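Local structure of beta-L-arabinobiosidase (Bacteroides thetaiotaomicron, 5MQR) at residues 491-496 / 559-564. The protein probably hydrolyses glycosidic bonds in complex plant pectin as a multidomain glycosidase with beta-L-arabinobiosidase activity, and possibly also acts as a sialidase. Residues are numbered along the deposited sequence; the frame is centred on the assembly and turned at random.
Sequences FLDENS and APVATI. With NA (sodium ion), chain I.
Asp493 lies across Val561 at the start of an Asx turn, in the turn of the beta hairpin formed by strands 487-492 and 498-504 of the sialidase-like CBM domain. With CG set between its backbone N and carbonyl carbon (chi1 83°), the aspartate splits its work between its two oxygens. OD1 curls back over its own turn and accepts from Asn495 N at 2.9 Å, the N-H arriving from well above the carboxylate plane, and takes a second hydrogen bond from Ile497 N. OD2 faces the other segment: it passes CG1 of Val561 at 3.6 Å, a van der Waals contact, and receives a hydrogen bond from a water that in turn accepts from Ala562 N. CB of Asp493 presses against the carbonyl O of Thr563 at 3.1 Å. Cutting this side chain back to an alanine would keep CB but is likely to leave Asn495 N and Ile497 N without their shared acceptor and the bridging water without its carboxylate. Back from the turn the contact becomes apolar: CG2 of Ile564 reaches CB of Phe491 at 4.2 Å, and Leu536 of strand 530-537 touches both side chains. A second water links the segments on the Thr563 side, accepting from Glu494 N and hydrogen-bonded to Thr563 OG1. The type I turn from Asp493 to Ser496 also carries a sodium site, which Gln44 O and three waters complete; here Glu494 O and Asn495 OD1 each bind the ion at 2.5 Å.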
loop_
_atom_site.group_PDB
_atom_site.type_symbol
_atom_site.label_atom_id
_atom_site.label_comp_id
_atom_site.label_asym_id
_atom_site.label_seq_id
_atom_site.Cartn_x
_atom_site.Cartn_y
_atom_site.Cartn_z
ATOM N N PHE A 491 -9.126 5.324 -21.561
ATOM C CA PHE A 491 -9.409 4.647 -20.297
ATOM C C PHE A 491 -8.780 3.266 -20.390
ATOM O O PHE A 491 -9.173 2.481 -21.233
ATOM C CB PHE A 491 -10.908 4.585 -20.094
ATOM C CG PHE A 491 -11.560 5.935 -20.133
ATOM C CD1 PHE A 491 -11.939 6.504 -21.348
ATOM C CD2 PHE A 491 -11.737 6.665 -18.968
ATOM C CE1 PHE A 491 -12.525 7.763 -21.389
ATOM C CE2 PHE A 491 -12.320 7.915 -19.001
ATOM C CZ PHE A 491 -12.717 8.468 -20.210
ATOM N N LEU A 492 -7.791 3.005 -19.546
ATOM C CA LEU A 492 -6.920 1.835 -19.690
ATOM C C LEU A 492 -7.021 0.836 -18.541
ATOM O O LEU A 492 -7.164 1.219 -17.391
ATOM C CB LEU A 492 -5.454 2.227 -19.753
ATOM C CG LEU A 492 -4.866 3.151 -20.796
ATOM C CD1 LEU A 492 -3.345 3.100 -20.709
ATOM C CD2 LEU A 492 -5.321 2.768 -22.183
ATOM N N ASP A 493 -6.872 -0.442 -18.880
ATOM C CA ASP A 493 -6.633 -1.480 -17.900
ATOM C C ASP A 493 -5.122 -1.645 -17.629
ATOM O O ASP A 493 -4.263 -0.879 -18.098
ATOM C CB ASP A 493 -7.394 -2.780 -18.284
ATOM C CG ASP A 493 -6.657 -3.677 -19.303
ATOM O OD1 ASP A 493 -5.600 -3.289 -19.865
ATOM O OD2 ASP A 493 -7.152 -4.811 -19.526
ATOM N N GLU A 494 -4.824 -2.617 -16.799
ATOM C CA GLU A 494 -3.453 -2.888 -16.346
ATOM C C GLU A 494 -2.568 -3.476 -17.430
ATOM O O GLU A 494 -1.384 -3.605 -17.198
ATOM C CB GLU A 494 -3.469 -3.854 -15.149
ATOM C CG GLU A 494 -4.253 -5.141 -15.451
ATOM C CD GLU A 494 -4.088 -6.252 -14.440
ATOM O OE1 GLU A 494 -3.180 -6.188 -13.558
ATOM O OE2 GLU A 494 -4.885 -7.211 -14.572
ATOM N N ASN A 495 -3.134 -3.895 -18.571
ATOM C CA ASN A 495 -2.342 -4.356 -19.703
ATOM C C ASN A 495 -2.325 -3.394 -20.891
ATOM O O ASN A 495 -2.062 -3.807 -22.034
ATOM C CB ASN A 495 -2.819 -5.750 -20.110
ATOM C CG ASN A 495 -2.574 -6.786 -19.013
ATOM O OD1 ASN A 495 -1.529 -6.806 -18.343
ATOM N ND2 ASN A 495 -3.548 -7.598 -18.789
ATOM N N SER A 496 -2.598 -2.119 -20.600
ATOM C CA SER A 496 -2.689 -1.065 -21.601
ATOM C C SER A 496 -3.751 -1.304 -22.666
ATOM O O SER A 496 -3.627 -0.790 -23.768
ATOM C CB SER A 496 -1.314 -0.825 -22.259
ATOM O OG SER A 496 -0.269 -0.729 -21.281
ATOM N N ALA A 559 -12.758 -2.116 -26.934
ATOM C CA ALA A 559 -12.046 -3.274 -26.416
ATOM C C ALA A 559 -12.566 -3.595 -25.027
ATOM O O ALA A 559 -12.736 -2.697 -24.214
ATOM C CB ALA A 559 -10.542 -3.007 -26.349
ATOM N N PRO A 560 -12.806 -4.883 -24.738
ATOM C CA PRO A 560 -13.260 -5.241 -23.413
ATOM C C PRO A 560 -12.117 -5.241 -22.390
ATOM O O PRO A 560 -10.966 -5.517 -22.731
ATOM C CB PRO A 560 -13.841 -6.641 -23.629
ATOM C CG PRO A 560 -13.039 -7.202 -24.746
ATOM C CD PRO A 560 -12.816 -6.041 -25.653
ATOM N N VAL A 561 -12.443 -4.865 -21.155
ATOM C CA VAL A 561 -11.512 -4.949 -20.021
ATOM C C VAL A 561 -12.269 -5.441 -18.769
ATOM O O VAL A 561 -13.482 -5.342 -18.696
ATOM C CB VAL A 561 -10.842 -3.600 -19.708
ATOM C CG1 VAL A 561 -10.017 -3.101 -20.876
ATOM C CG2 VAL A 561 -11.883 -2.554 -19.292
ATOM N N ALA A 562 -11.533 -5.957 -17.799
ATOM C CA ALA A 562 -12.120 -6.400 -16.541
ATOM C C ALA A 562 -12.358 -5.188 -15.645
ATOM O O ALA A 562 -13.407 -5.069 -15.014
ATOM C CB ALA A 562 -11.215 -7.413 -15.828
ATOM N N THR A 563 -11.352 -4.330 -15.557
ATOM C CA THR A 563 -11.406 -3.118 -14.758
ATOM C C THR A 563 -10.603 -2.048 -15.442
ATOM O O THR A 563 -9.755 -2.346 -16.287
ATOM C CB THR A 563 -10.775 -3.295 -13.375
ATOM O OG1 THR A 563 -9.431 -3.756 -13.519
ATOM C CG2 THR A 563 -11.561 -4.284 -12.541
ATOM N N ILE A 564 -10.897 -0.810 -15.055
ATOM C CA ILE A 564 -10.214 0.363 -15.546
ATOM C C ILE A 564 -9.397 0.935 -14.408
ATOM O O ILE A 564 -9.931 1.176 -13.320
ATOM C CB ILE A 564 -11.235 1.409 -15.998
ATOM C CG1 ILE A 564 -12.080 0.833 -17.136
ATOM C CG2 ILE A 564 -10.539 2.718 -16.394
ATOM C CD1 ILE A 564 -13.544 1.201 -17.010
HETATM NA NA NA I . 0.248 -5.451 -17.125
HETATM O O HOH W 1 -8.785 -6.136 -17.904
HETATM O O HOH W 2 -6.812 -3.252 -14.682
HETATM O O HOH W 3 1.579 -7.188 -17.845
HETATM O O HOH W 4 1.134 -4.389 -15.555
HETATM O O HOH W 5 -0.738 -7.355 -15.791
#